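Local coordinates for 6-phospho-beta-d glycosidase (Streptococcus pyogenes, PDB 5FOO), which probably hydrolyses 6-phosphorylated beta-glucosides, releasing glucose 6-phosphate, as a retaining glycoside hydrolase of family 1, at residues F161-P166 and L198-V203; E134-V139 and V192-A197; M238-F243 and K302-P307; A244-N249 and P262-A267. The protein carries 1 engineered substitution. All blocks are in the same frame, centred on the assembly; numbering follows the deposited sequence.

Contact 1 (F161-P166 and L198-V203). With JAZ (6-phosphocyclophellitol), chain G.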
loop_
_atom_site.group_PDB
_atom_site.type_symbol
_atom_site.label_atom_id
_atom_site.label_comp_id
_atom_site.label_asym_id
_atom_site.label_seq_id
_atom_site.Cartn_x
_atom_site.Cartn_y
_atom_site.Cartn_z
ATOM N N PHE A 161 8.961 5.143 -3.041
ATOM C CA PHE A 161 7.730 5.453 -2.354
ATOM C C PHE A 161 7.933 5.414 -0.851
ATOM O O PHE A 161 8.600 4.549 -0.339
ATOM C CB PHE A 161 6.626 4.517 -2.865
ATOM C CG PHE A 161 6.206 4.818 -4.270
ATOM C CD1 PHE A 161 5.278 5.808 -4.534
ATOM C CD2 PHE A 161 6.802 4.168 -5.327
ATOM C CE1 PHE A 161 4.949 6.161 -5.843
ATOM C CE2 PHE A 161 6.460 4.490 -6.650
ATOM C CZ PHE A 161 5.552 5.483 -6.908
ATOM N N VAL A 162 7.375 6.384 -0.130
ATOM C CA VAL A 162 7.725 6.514 1.272
ATOM C C VAL A 162 6.883 5.535 2.151
ATOM O O VAL A 162 7.447 4.849 2.985
ATOM C CB VAL A 162 7.595 7.963 1.812
ATOM C CG1 VAL A 162 8.004 7.988 3.302
ATOM C CG2 VAL A 162 8.520 8.935 1.070
ATOM N N HIS A 163 5.562 5.502 1.952
ATOM C CA HIS A 163 4.689 4.590 2.670
ATOM C C HIS A 163 3.745 3.890 1.699
ATOM O O HIS A 163 3.395 4.419 0.629
ATOM C CB HIS A 163 3.756 5.342 3.624
ATOM C CG HIS A 163 4.416 6.287 4.585
ATOM N ND1 HIS A 163 5.167 5.859 5.637
ATOM C CD2 HIS A 163 4.340 7.617 4.706
ATOM C CE1 HIS A 163 5.574 6.883 6.356
ATOM N NE2 HIS A 163 5.095 7.969 5.799
ATOM N N ASN A 164 3.284 2.713 2.114
ATOM C CA ASN A 164 2.051 2.163 1.628
ATOM C C ASN A 164 0.925 2.487 2.602
ATOM O O ASN A 164 0.984 2.098 3.776
ATOM C CB ASN A 164 2.174 0.653 1.511
ATOM C CG ASN A 164 0.877 0.014 1.071
ATOM O OD1 ASN A 164 0.570 -0.045 -0.122
ATOM N ND2 ASN A 164 0.104 -0.456 2.034
ATOM N N GLU A 165 -0.074 3.182 2.117
ATOM C CA GLU A 165 -1.331 3.449 2.831
ATOM C C GLU A 165 -1.164 3.824 4.295
ATOM O O GLU A 165 -1.541 3.058 5.223
ATOM C CB GLU A 165 -2.305 2.287 2.690
ATOM C CG GLU A 165 -2.683 1.920 1.285
ATOM C CD GLU A 165 -3.363 0.504 1.204
ATOM O OE1 GLU A 165 -2.817 -0.620 1.620
ATOM O OE2 GLU A 165 -4.466 0.526 0.665
ATOM N N PRO A 166 -0.595 5.003 4.512
ATOM C CA PRO A 166 -0.417 5.439 5.832
ATOM C C PRO A 166 -1.705 5.561 6.642
ATOM O O PRO A 166 -1.652 5.298 7.862
ATOM C CB PRO A 166 0.327 6.746 5.678
ATOM C CG PRO A 166 -0.083 7.260 4.373
ATOM C CD PRO A 166 -0.108 6.000 3.552
ATOM N N LEU A 198 4.289 14.231 7.816
ATOM C CA LEU A 198 5.529 14.916 8.076
ATOM C C LEU A 198 6.725 14.035 7.700
ATOM O O LEU A 198 7.682 14.531 7.093
ATOM C CB LEU A 198 5.663 15.343 9.527
ATOM C CG LEU A 198 7.021 15.986 9.925
ATOM C CD1 LEU A 198 7.235 17.308 9.225
ATOM C CD2 LEU A 198 7.064 16.190 11.419
ATOM N N ALA A 199 6.683 12.761 8.061
ATOM C CA ALA A 199 7.703 11.808 7.607
ATOM C C ALA A 199 7.818 11.705 6.098
ATOM O O ALA A 199 8.895 11.597 5.586
ATOM C CB ALA A 199 7.448 10.439 8.195
ATOM N N THR A 200 6.703 11.753 5.410
ATOM C CA THR A 200 6.678 11.740 3.951
ATOM C C THR A 200 7.509 12.926 3.392
ATOM O O THR A 200 8.397 12.743 2.541
ATOM C CB THR A 200 5.269 11.799 3.409
ATOM O OG1 THR A 200 4.474 10.716 3.930
ATOM C CG2 THR A 200 5.263 11.664 1.867
ATOM N N ALA A 201 7.245 14.109 3.931
ATOM C CA ALA A 201 7.910 15.338 3.488
ATOM C C ALA A 201 9.392 15.368 3.856
ATOM O O ALA A 201 10.209 15.774 3.037
ATOM C CB ALA A 201 7.198 16.551 4.059
ATOM N N LYS A 202 9.752 14.882 5.044
ATOM C CA LYS A 202 11.121 14.756 5.424
ATOM C C LYS A 202 11.929 13.731 4.626
ATOM O O LYS A 202 13.117 13.949 4.346
ATOM C CB LYS A 202 11.254 14.489 6.918
ATOM C CG LYS A 202 10.793 15.675 7.735
ATOM C CD LYS A 202 11.186 15.554 9.199
ATOM C CE LYS A 202 12.472 16.326 9.376
ATOM N NZ LYS A 202 12.974 16.184 10.749
ATOM N N VAL A 203 11.305 12.625 4.244
ATOM C CA VAL A 203 11.990 11.632 3.436
ATOM C C VAL A 203 12.202 12.204 2.031
ATOM O O VAL A 203 13.281 12.019 1.419
ATOM C CB VAL A 203 11.259 10.259 3.414
ATOM C CG1 VAL A 203 11.900 9.350 2.392
ATOM C CG2 VAL A 203 11.426 9.641 4.813
HETATM C C2 JAZ G . -2.725 -6.572 1.376
HETATM C C3 JAZ G . -1.666 -5.517 0.990
HETATM C C4 JAZ G . -2.269 -4.116 1.013
HETATM C C5 JAZ G . -3.463 -3.979 0.078
HETATM C C6 JAZ G . -4.475 -5.072 0.346
HETATM C C7 JAZ G . -3.847 -6.466 0.350
HETATM C C8 JAZ G . -4.891 -7.573 0.469
HETATM O O9 JAZ G . -5.534 -7.414 1.731
HETATM P P10 JAZ G . -6.084 -8.700 2.484
HETATM O O11 JAZ G . -6.626 -8.157 3.759
HETATM O O12 JAZ G . -5.082 -9.778 2.514
HETATM O O13 JAZ G . -7.150 -9.232 1.629
HETATM O O14 JAZ G . -5.171 -4.797 1.569
HETATM O O15 JAZ G . -2.182 -7.894 1.288
HETATM O O16 JAZ G . -0.646 -5.592 1.954
HETATM O O17 JAZ G . -1.279 -3.156 0.689
#
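Val162 and Val203 meet tip to tip where the fourth strand of the TIM barrel, 159-161, gives way to the turn leading to the active site. Helix 186-208, which supplies Val203, returns the chain to the next barrel strand, 218-224, so this is strand-to-helix packing within a beta-alpha-beta unit. The CB of Val162 is directed at the helix, and its two methyls divide the surface there. CG1 lies 4.0 Å from Thr200 CA, and CG2 rests 3.7 Å from Val203 CG1. Because CG1 stands anti to the backbone N (chi1 -179°), it also covers one face of the next residue's imidazole, 3.8 Å above the ring centre of His163. That ring presents its edge to the helix: CD2 comes within 3.2 Å of Thr200 OG1, near the ring plane, while Ala199 CB flanks the same edge. Its nitrogens are satisfied by other partners, ND1 by His118 and NE2 by the carbonyl of Leu196, which also receives a hydrogen bond involving Thr200 OG1.

Beyond this packing the chain enters the Asn-Glu-Pro sequence familiar from family 1. Asn164 and Glu165 line the 6-phosphocyclophellitol pocket. Asn164 ND2 donates to Glu165 OE1 over 3.0 Å, on the anti side, 17° out of the carboxylate plane, and the same OE1 accepts from the ligand hydroxyl O17 at 3.1 Å.

Contact 2 (E134-V139 and V192-A197)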
loop_
_atom_site.group_PDB
_atom_site.type_symbol
_atom_site.label_atom_id
_atom_site.label_comp_id
_atom_site.label_asym_id
_atom_site.label_seq_id
_atom_site.Cartn_x
_atom_site.Cartn_y
_atom_site.Cartn_z
ATOM N N GLU A 134 3.941 7.655 16.990
ATOM C CA GLU A 134 3.522 8.773 17.864
ATOM C C GLU A 134 4.698 9.658 18.117
ATOM O O GLU A 134 4.504 10.756 18.495
ATOM C CB GLU A 134 2.960 8.309 19.208
ATOM C CG GLU A 134 1.789 7.342 19.137
ATOM C CD GLU A 134 1.713 6.498 20.412
ATOM O OE1 GLU A 134 1.981 7.057 21.470
ATOM O OE2 GLU A 134 1.471 5.300 20.348
ATOM N N SER A 135 5.927 9.209 17.868
ATOM C CA SER A 135 7.079 10.030 18.215
ATOM C C SER A 135 7.761 10.700 17.029
ATOM O O SER A 135 8.166 10.009 16.052
ATOM C CB SER A 135 8.083 9.195 18.960
ATOM O OG SER A 135 9.367 9.776 18.831
ATOM N N LYS A 136 7.967 12.020 17.144
ATOM C CA LYS A 136 8.736 12.742 16.119
ATOM C C LYS A 136 10.212 12.376 16.086
ATOM O O LYS A 136 10.870 12.525 15.036
ATOM C CB LYS A 136 8.504 14.224 16.229
ATOM C CG LYS A 136 7.019 14.567 15.957
ATOM C CD LYS A 136 6.710 16.064 16.132
ATOM C CE LYS A 136 5.243 16.332 15.826
ATOM N NZ LYS A 136 4.974 17.780 15.760
ATOM N N HIS A 137 10.730 11.806 17.173
ATOM C CA HIS A 137 12.091 11.249 17.150
ATOM C C HIS A 137 12.138 9.998 16.259
ATOM O O HIS A 137 13.022 9.856 15.441
ATOM C CB HIS A 137 12.592 10.927 18.551
ATOM C CG HIS A 137 13.926 10.253 18.563
ATOM N ND1 HIS A 137 15.067 10.858 18.086
ATOM C CD2 HIS A 137 14.299 9.034 19.001
ATOM C CE1 HIS A 137 16.091 10.043 18.250
ATOM N NE2 HIS A 137 15.645 8.925 18.792
ATOM N N VAL A 138 11.162 9.124 16.408
ATOM C CA VAL A 138 11.005 7.989 15.507
ATOM C C VAL A 138 10.936 8.382 14.021
ATOM O O VAL A 138 11.529 7.678 13.155
ATOM C CB VAL A 138 9.810 7.111 15.889
ATOM C CG1 VAL A 138 9.408 6.158 14.741
ATOM C CG2 VAL A 138 10.136 6.360 17.181
ATOM N N VAL A 139 10.199 9.444 13.735
ATOM C CA VAL A 139 10.146 10.003 12.385
ATOM C C VAL A 139 11.527 10.352 11.902
ATOM O O VAL A 139 11.879 10.073 10.761
ATOM C CB VAL A 139 9.286 11.245 12.320
ATOM C CG1 VAL A 139 9.559 12.058 11.047
ATOM C CG2 VAL A 139 7.828 10.799 12.357
ATOM N N VAL A 192 -0.488 10.486 14.963
ATOM C CA VAL A 192 0.156 9.542 14.046
ATOM C C VAL A 192 -0.033 9.918 12.575
ATOM O O VAL A 192 0.950 9.865 11.823
ATOM C CB VAL A 192 -0.249 8.089 14.357
ATOM C CG1 VAL A 192 0.138 7.085 13.276
ATOM C CG2 VAL A 192 0.451 7.641 15.658
ATOM N N ALA A 193 -1.258 10.311 12.178
ATOM C CA ALA A 193 -1.519 10.744 10.828
ATOM C C ALA A 193 -0.669 11.970 10.448
ATOM O O ALA A 193 -0.031 11.972 9.397
ATOM C CB ALA A 193 -2.980 11.032 10.642
ATOM N N TYR A 194 -0.631 12.985 11.320
ATOM C CA TYR A 194 0.253 14.127 11.056
ATOM C C TYR A 194 1.726 13.669 10.947
ATOM O O TYR A 194 2.462 14.114 10.052
ATOM C CB TYR A 194 0.117 15.198 12.130
ATOM C CG TYR A 194 1.131 16.304 12.057
ATOM C CD1 TYR A 194 2.329 16.191 12.661
ATOM C CD2 TYR A 194 0.842 17.477 11.364
ATOM C CE1 TYR A 194 3.274 17.220 12.580
ATOM C CE2 TYR A 194 1.752 18.518 11.273
ATOM C CZ TYR A 194 2.977 18.378 11.860
ATOM O OH TYR A 194 3.828 19.390 11.744
ATOM N N ASN A 195 2.137 12.752 11.835
ATOM C CA ASN A 195 3.531 12.365 11.898
ATOM C C ASN A 195 3.927 11.575 10.638
ATOM O O ASN A 195 5.027 11.752 10.116
ATOM C CB ASN A 195 3.856 11.583 13.166
ATOM C CG ASN A 195 3.884 12.455 14.423
ATOM O OD1 ASN A 195 3.779 13.701 14.388
ATOM N ND2 ASN A 195 4.024 11.789 15.550
ATOM N N LEU A 196 3.012 10.758 10.115
ATOM C CA LEU A 196 3.254 10.032 8.843
ATOM C C LEU A 196 3.394 10.948 7.624
ATOM O O LEU A 196 4.272 10.742 6.742
ATOM C CB LEU A 196 2.177 8.984 8.640
ATOM C CG LEU A 196 2.328 7.815 9.599
ATOM C CD1 LEU A 196 1.035 7.023 9.575
ATOM C CD2 LEU A 196 3.467 6.905 9.215
ATOM N N ALA A 197 2.558 11.981 7.597
ATOM C CA ALA A 197 2.613 12.999 6.552
ATOM C C ALA A 197 3.900 13.840 6.615
ATOM O O ALA A 197 4.478 14.114 5.596
ATOM C CB ALA A 197 1.427 13.918 6.651
#
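Two outer helices of the TIM barrel, 136-153 and 186-208, come together at the start of the first, where Asn195 projects from the second toward the turn containing Glu134 and Ser135. The amide ND2 of Asn195 lies 3.2 Å from Glu134 O and donates a hydrogen bond to the neighbouring carbonyl of Trp133, so it reads the backbone just ahead of the helix. A chi1 of -73° leaves CG beside the backbone N, with the amide reaching that turn. OD1 lies 3.3 Å from Lys136 CE while also pairing with Gln191. The extended Lys136 chain crosses the asparagine at about a right angle and brings NZ to 3.6 Å from Tyr194 CE1. Glu282 OE1 is shared, by a salt bridge with Lys136 NZ and a hydrogen bond with Tyr194 OH.

Packing contacts flank this polar centre. Val192 CG2 packs 3.7 Å from Glu134 CG, whose OE2 is hydrogen-bonded to Tyr174 OH. One turn into helix 136-153, the Val139 CG2 methyl rests against the backbone carbonyl oxygen Asn195 O at 3.7 Å. Ser135 only caps its own helix: OG accepts from Val138 N at 3.1 Å along a nearly straight N-H...O line of 170°, with a weaker bond from His137 N. Asn195, with Lys136 and Val139, thus joins two neighbouring helices of the outer layer of a beta/alpha barrel.

Contact 3 (M238-F243 and K302-P307)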
loop_
_atom_site.group_PDB
_atom_site.type_symbol
_atom_site.label_atom_id
_atom_site.label_comp_id
_atom_site.label_asym_id
_atom_site.label_seq_id
_atom_site.Cartn_x
_atom_site.Cartn_y
_atom_site.Cartn_z
ATOM N N MET A 238 -24.883 12.926 2.294
ATOM C CA MET A 238 -23.842 13.693 1.589
ATOM C C MET A 238 -22.873 14.271 2.553
ATOM O O MET A 238 -21.715 14.356 2.246
ATOM C CB MET A 238 -24.387 14.860 0.744
ATOM C CG MET A 238 -25.282 14.395 -0.388
ATOM S SD MET A 238 -24.403 13.605 -1.735
ATOM C CE MET A 238 -24.329 15.086 -2.777
ATOM N N ALA A 239 -23.322 14.728 3.700
ATOM C CA ALA A 239 -22.373 15.299 4.619
ATOM C C ALA A 239 -21.535 14.149 5.231
ATOM O O ALA A 239 -20.360 14.312 5.459
ATOM C CB ALA A 239 -23.091 16.123 5.686
ATOM N N ALA A 240 -22.133 12.990 5.472
ATOM C CA ALA A 240 -21.365 11.809 5.858
ATOM C C ALA A 240 -20.209 11.449 4.868
ATOM O O ALA A 240 -19.064 11.214 5.306
ATOM C CB ALA A 240 -22.266 10.594 6.004
ATOM N N ALA A 241 -20.527 11.368 3.576
ATOM C CA ALA A 241 -19.541 11.069 2.490
ATOM C C ALA A 241 -18.470 12.125 2.410
ATOM O O ALA A 241 -17.270 11.815 2.311
ATOM C CB ALA A 241 -20.230 10.942 1.126
ATOM N N HIS A 242 -18.917 13.368 2.561
ATOM C CA HIS A 242 -18.042 14.504 2.562
ATOM C C HIS A 242 -17.011 14.353 3.657
ATOM O O HIS A 242 -15.801 14.513 3.390
ATOM C CB HIS A 242 -18.805 15.830 2.740
ATOM C CG HIS A 242 -17.922 17.028 2.595
ATOM N ND1 HIS A 242 -17.346 17.378 1.393
ATOM C CD2 HIS A 242 -17.443 17.896 3.495
ATOM C CE1 HIS A 242 -16.600 18.442 1.545
ATOM N NE2 HIS A 242 -16.634 18.771 2.816
ATOM N N PHE A 243 -17.447 14.076 4.887
ATOM C CA PHE A 243 -16.465 13.968 5.946
ATOM C C PHE A 243 -15.621 12.714 5.757
ATOM O O PHE A 243 -14.415 12.749 5.961
ATOM C CB PHE A 243 -17.029 14.126 7.394
ATOM C CG PHE A 243 -15.941 14.027 8.435
ATOM C CD1 PHE A 243 -15.183 15.139 8.785
ATOM C CD2 PHE A 243 -15.563 12.795 8.931
ATOM C CE1 PHE A 243 -14.115 14.997 9.662
ATOM C CE2 PHE A 243 -14.478 12.665 9.831
ATOM C CZ PHE A 243 -13.766 13.750 10.185
ATOM N N LYS A 302 -15.944 1.757 -1.122
ATOM C CA LYS A 302 -16.445 2.087 0.218
ATOM C C LYS A 302 -17.737 2.858 -0.043
ATOM O O LYS A 302 -17.766 3.700 -0.949
ATOM C CB LYS A 302 -15.482 2.998 1.006
ATOM C CG LYS A 302 -14.031 2.519 1.155
ATOM N N ARG A 303 -18.803 2.553 0.714
ATOM C CA ARG A 303 -19.976 3.405 0.800
ATOM C C ARG A 303 -20.312 3.754 2.260
ATOM O O ARG A 303 -20.053 2.975 3.183
ATOM C CB ARG A 303 -21.182 2.733 0.154
ATOM C CG ARG A 303 -20.934 2.188 -1.241
ATOM C CD ARG A 303 -22.054 1.241 -1.699
ATOM N NE ARG A 303 -21.746 0.755 -3.023
ATOM C CZ ARG A 303 -21.788 1.512 -4.137
ATOM N NH1 ARG A 303 -22.216 2.767 -4.144
ATOM N NH2 ARG A 303 -21.480 0.962 -5.287
ATOM N N VAL A 304 -20.886 4.932 2.449
ATOM C CA VAL A 304 -21.212 5.393 3.791
ATOM C C VAL A 304 -22.588 6.049 3.836
ATOM O O VAL A 304 -23.146 6.427 2.790
ATOM C CB VAL A 304 -20.192 6.395 4.321
ATOM C CG1 VAL A 304 -18.792 5.765 4.334
ATOM C CG2 VAL A 304 -20.267 7.682 3.523
ATOM N N LYS A 305 -23.113 6.165 5.061
ATOM C CA LYS A 305 -24.368 6.893 5.340
ATOM C C LYS A 305 -24.186 7.711 6.616
ATOM O O LYS A 305 -23.221 7.509 7.341
ATOM C CB LYS A 305 -25.559 5.927 5.511
ATOM C CG LYS A 305 -25.379 5.007 6.708
ATOM C CD LYS A 305 -26.528 4.041 6.952
ATOM C CE LYS A 305 -26.100 3.139 8.099
ATOM N NZ LYS A 305 -27.204 2.232 8.415
ATOM N N ALA A 306 -25.116 8.638 6.848
ATOM C CA ALA A 306 -25.236 9.353 8.102
ATOM C C ALA A 306 -25.266 8.354 9.248
ATOM O O ALA A 306 -25.850 7.289 9.112
ATOM C CB ALA A 306 -26.524 10.154 8.144
ATOM N N PRO A 307 -24.590 8.680 10.352
ATOM C CA PRO A 307 -24.555 7.746 11.469
ATOM C C PRO A 307 -25.976 7.319 11.998
ATOM O O PRO A 307 -26.838 8.122 12.183
ATOM C CB PRO A 307 -23.714 8.467 12.529
ATOM C CG PRO A 307 -23.616 9.857 12.116
ATOM C CD PRO A 307 -24.003 9.973 10.666
#
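Val304 faces Ala240 and Ala241 across this helix-on-strand contact, which lies beside the barrel. The axes of helix 238-243 and strand 302-305 approach to 7.0 Å, with an angle of 132° between their chain directions. The small residues on this helix surface are consistent with such nearness: alanine methyls leave room for the strand backbone to draw in. Ala240 CB lies 3.5 Å from Lys305 O and 3.6 Å from Ala306 N, so one methyl packs against the peptide link between those two residues. The valine complements it. Its CG1 is anti to the carbonyl carbon (chi1 -58°), which leaves CG2 between the backbone N and the carbonyl carbon and aims that methyl at the helix backbone, 3.6 Å from Ala241 CA. The same CG2 lies 4.0 Å from Ala241 CB and 4.3 Å from Ala240 CB, giving a compact apolar patch that Tyr323 adjoins from the loop before strand 324-325.

At the end of the strand, the closely packed backbone contrasts with its outward side chains. Lys305 starts away from the helix and runs as an extended chain on the partly exposed side, adding little to the buried surface. Ala306 is also partly exposed, and its methyl merely skirts the helix. A polar bond adds to the backbone packing here, as Ala306 N is hydrogen-bonded to Asp237 OD1 near the start of helix 235-258. The total of 145 Å² buried between the segments is modest, consistent with one stretch of the long helix 235-258 laid over a strand of the small mixed three-stranded sheet 228-230, 302-305 and 324-325, an accessory to the TIM barrel.

Contact 4 (A244-N249 and P262-A267)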
loop_
_atom_site.group_PDB
_atom_site.type_symbol
_atom_site.label_atom_id
_atom_site.label_comp_id
_atom_site.label_asym_id
_atom_site.label_seq_id
_atom_site.Cartn_x
_atom_site.Cartn_y
_atom_site.Cartn_z
ATOM N N ALA A 244 -16.215 11.606 5.320
ATOM C CA ALA A 244 -15.441 10.413 5.130
ATOM C C ALA A 244 -14.307 10.602 4.087
ATOM O O ALA A 244 -13.214 10.006 4.222
ATOM C CB ALA A 244 -16.292 9.261 4.752
ATOM N N GLU A 245 -14.560 11.459 3.100
ATOM C CA GLU A 245 -13.518 11.789 2.092
ATOM C C GLU A 245 -12.485 12.651 2.707
ATOM O O GLU A 245 -11.305 12.379 2.532
ATOM C CB GLU A 245 -14.093 12.430 0.838
ATOM C CG GLU A 245 -15.088 11.459 0.204
ATOM C CD GLU A 245 -14.941 11.210 -1.255
ATOM O OE1 GLU A 245 -14.278 12.007 -1.898
ATOM O OE2 GLU A 245 -15.521 10.209 -1.740
ATOM N N LEU A 246 -12.908 13.654 3.474
ATOM C CA LEU A 246 -11.928 14.547 4.104
ATOM C C LEU A 246 -10.845 13.809 4.878
ATOM O O LEU A 246 -9.663 14.174 4.781
ATOM C CB LEU A 246 -12.544 15.554 5.068
ATOM C CG LEU A 246 -13.258 16.776 4.563
ATOM C CD1 LEU A 246 -13.842 17.490 5.777
ATOM C CD2 LEU A 246 -12.284 17.688 3.843
ATOM N N TRP A 247 -11.281 12.846 5.702
ATOM C CA TRP A 247 -10.424 12.022 6.509
ATOM C C TRP A 247 -9.706 10.942 5.686
ATOM O O TRP A 247 -8.493 10.883 5.712
ATOM C CB TRP A 247 -11.210 11.376 7.700
ATOM C CG TRP A 247 -10.400 10.436 8.501
ATOM C CD1 TRP A 247 -10.447 9.072 8.412
ATOM C CD2 TRP A 247 -9.443 10.734 9.537
ATOM N NE1 TRP A 247 -9.558 8.516 9.265
ATOM C CE2 TRP A 247 -8.904 9.517 9.954
ATOM C CE3 TRP A 247 -8.957 11.909 10.116
ATOM C CZ2 TRP A 247 -7.957 9.435 10.932
ATOM C CZ3 TRP A 247 -8.022 11.820 11.088
ATOM C CH2 TRP A 247 -7.513 10.595 11.486
ATOM N N ASN A 248 -10.449 10.064 5.034
ATOM C CA ASN A 248 -9.846 8.864 4.435
ATOM C C ASN A 248 -9.011 9.159 3.174
ATOM O O ASN A 248 -8.136 8.382 2.844
ATOM C CB ASN A 248 -10.882 7.760 4.130
ATOM C CG ASN A 248 -11.546 7.234 5.391
ATOM O OD1 ASN A 248 -10.946 6.462 6.144
ATOM N ND2 ASN A 248 -12.756 7.728 5.684
ATOM N N ASN A 249 -9.317 10.252 2.486
ATOM C CA ASN A 249 -8.648 10.609 1.237
ATOM C C ASN A 249 -7.862 11.920 1.351
ATOM O O ASN A 249 -6.634 11.915 1.136
ATOM C CB ASN A 249 -9.639 10.637 0.077
ATOM C CG ASN A 249 -10.251 9.262 -0.160
ATOM O OD1 ASN A 249 -9.714 8.258 0.294
ATOM N ND2 ASN A 249 -11.321 9.208 -0.863
ATOM N N PRO A 262 -6.103 19.726 4.618
ATOM C CA PRO A 262 -7.366 20.393 4.259
ATOM C C PRO A 262 -7.957 21.171 5.431
ATOM O O PRO A 262 -8.091 20.620 6.554
ATOM C CB PRO A 262 -8.297 19.261 3.874
ATOM C CG PRO A 262 -7.536 17.995 4.060
ATOM C CD PRO A 262 -6.235 18.275 4.743
ATOM N N GLU A 263 -8.310 22.424 5.168
ATOM C CA GLU A 263 -8.692 23.393 6.201
ATOM C C GLU A 263 -9.958 22.947 6.938
ATOM O O GLU A 263 -10.073 23.039 8.161
ATOM C CB GLU A 263 -8.947 24.751 5.555
ATOM C CG GLU A 263 -7.732 25.425 4.967
ATOM C CD GLU A 263 -7.309 26.632 5.750
ATOM O OE1 GLU A 263 -6.684 26.430 6.829
ATOM O OE2 GLU A 263 -7.624 27.764 5.286
ATOM N N GLU A 264 -10.889 22.406 6.179
ATOM C CA GLU A 264 -12.125 21.938 6.763
ATOM C C GLU A 264 -11.883 20.796 7.756
ATOM O O GLU A 264 -12.546 20.743 8.793
ATOM C CB GLU A 264 -13.131 21.544 5.679
ATOM C CG GLU A 264 -14.524 21.311 6.225
ATOM C CD GLU A 264 -15.520 20.840 5.174
ATOM O OE1 GLU A 264 -15.230 20.846 3.955
ATOM O OE2 GLU A 264 -16.634 20.461 5.574
ATOM N N LEU A 265 -10.915 19.916 7.448
ATOM C CA LEU A 265 -10.615 18.809 8.310
ATOM C C LEU A 265 -9.991 19.308 9.601
ATOM O O LEU A 265 -10.380 18.889 10.677
ATOM C CB LEU A 265 -9.748 17.701 7.629
ATOM C CG LEU A 265 -9.266 16.577 8.560
ATOM C CD1 LEU A 265 -10.471 15.773 9.090
ATOM C CD2 LEU A 265 -8.268 15.668 7.850
ATOM N N VAL A 266 -8.976 20.142 9.465
ATOM C CA VAL A 266 -8.407 20.862 10.558
ATOM C C VAL A 266 -9.448 21.512 11.495
ATOM O O VAL A 266 -9.296 21.368 12.684
ATOM C CB VAL A 266 -7.422 21.950 10.072
ATOM C CG1 VAL A 266 -7.033 22.929 11.172
ATOM C CG2 VAL A 266 -6.136 21.285 9.599
ATOM N N ALA A 267 -10.430 22.252 10.983
ATOM C CA ALA A 267 -11.488 22.849 11.856
ATOM C C ALA A 267 -12.284 21.753 12.609
ATOM O O ALA A 267 -12.533 21.899 13.792
ATOM C CB ALA A 267 -12.445 23.730 11.036
#
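Leu246 is the bump that fills the hollow formed by Pro262, Glu264 and Leu265 at the start of helix 263-271. A chi1 of -77° leaves its CG beside the backbone N, with the branches toward that helix: CD1 lies 3.8 Å from Glu264 CD, while CD2 lies 4.3 Å from Pro262 CB. The extended glutamate forms one wall by crossing the leucine at about a right angle, so that CD1 lies closest to the carboxylate carbon and CG. The carboxylate itself turns to His242, to which OE1 is hydrogen-bonded.

Leu265 is the answering bump. Its CB lies 4.4 Å from Leu246 CB, making the floor of the hollow, and its branches reach to the first helix. CD2 comes to 3.7 Å from Leu246 O, and CD1 meets the edge of the Trp247 indole at CE3, 4.3 Å away. The axes of helix segments 244-249 and 263-267 approach to 9.8 Å, at 98° between their directions, so the interlocking is confined to one crossing point.

A wider pi-type turn at 246-249 begins at the leucine. Just beside it, Ala244 O is gripped by two donors of one residue, Asn248 N and Asn248 ND2, the latter at 2.7 Å. Around the crossing, Phe243 and Leu251 of helix 235-258 extend the bed for Leu265; Trp247 lies against Met167 and Val170 of helix 166-174, its NE1 bonded to Glu171, and Glu245 reaches the backbone N of Ala228 at strand 228-230.

How the contacts relate
From the N terminus, contact 2 opens first at 134-139, contact 1 follows at 161-166, and both close on successive turns of helix 186-208, first at 192-197 and then at 198-203. Their loops therefore cross, and this one helix ties its neighbour 136-153 to the end of the fourth barrel strand; Val139 CG1 also packs on Ala199 CB at 3.9 Å. Contacts 3 and 4 come later and share helix 235-258. Contact 4 closes early, at 262-267, within the longer loop that contact 3 completes at 302-307. Both a hydrogen bond and apolar packing join this pair, which connects the accessory sheet with the outer helices. Contacts 2 and 4 remain separate, about 5 Å apart at their nearest atoms.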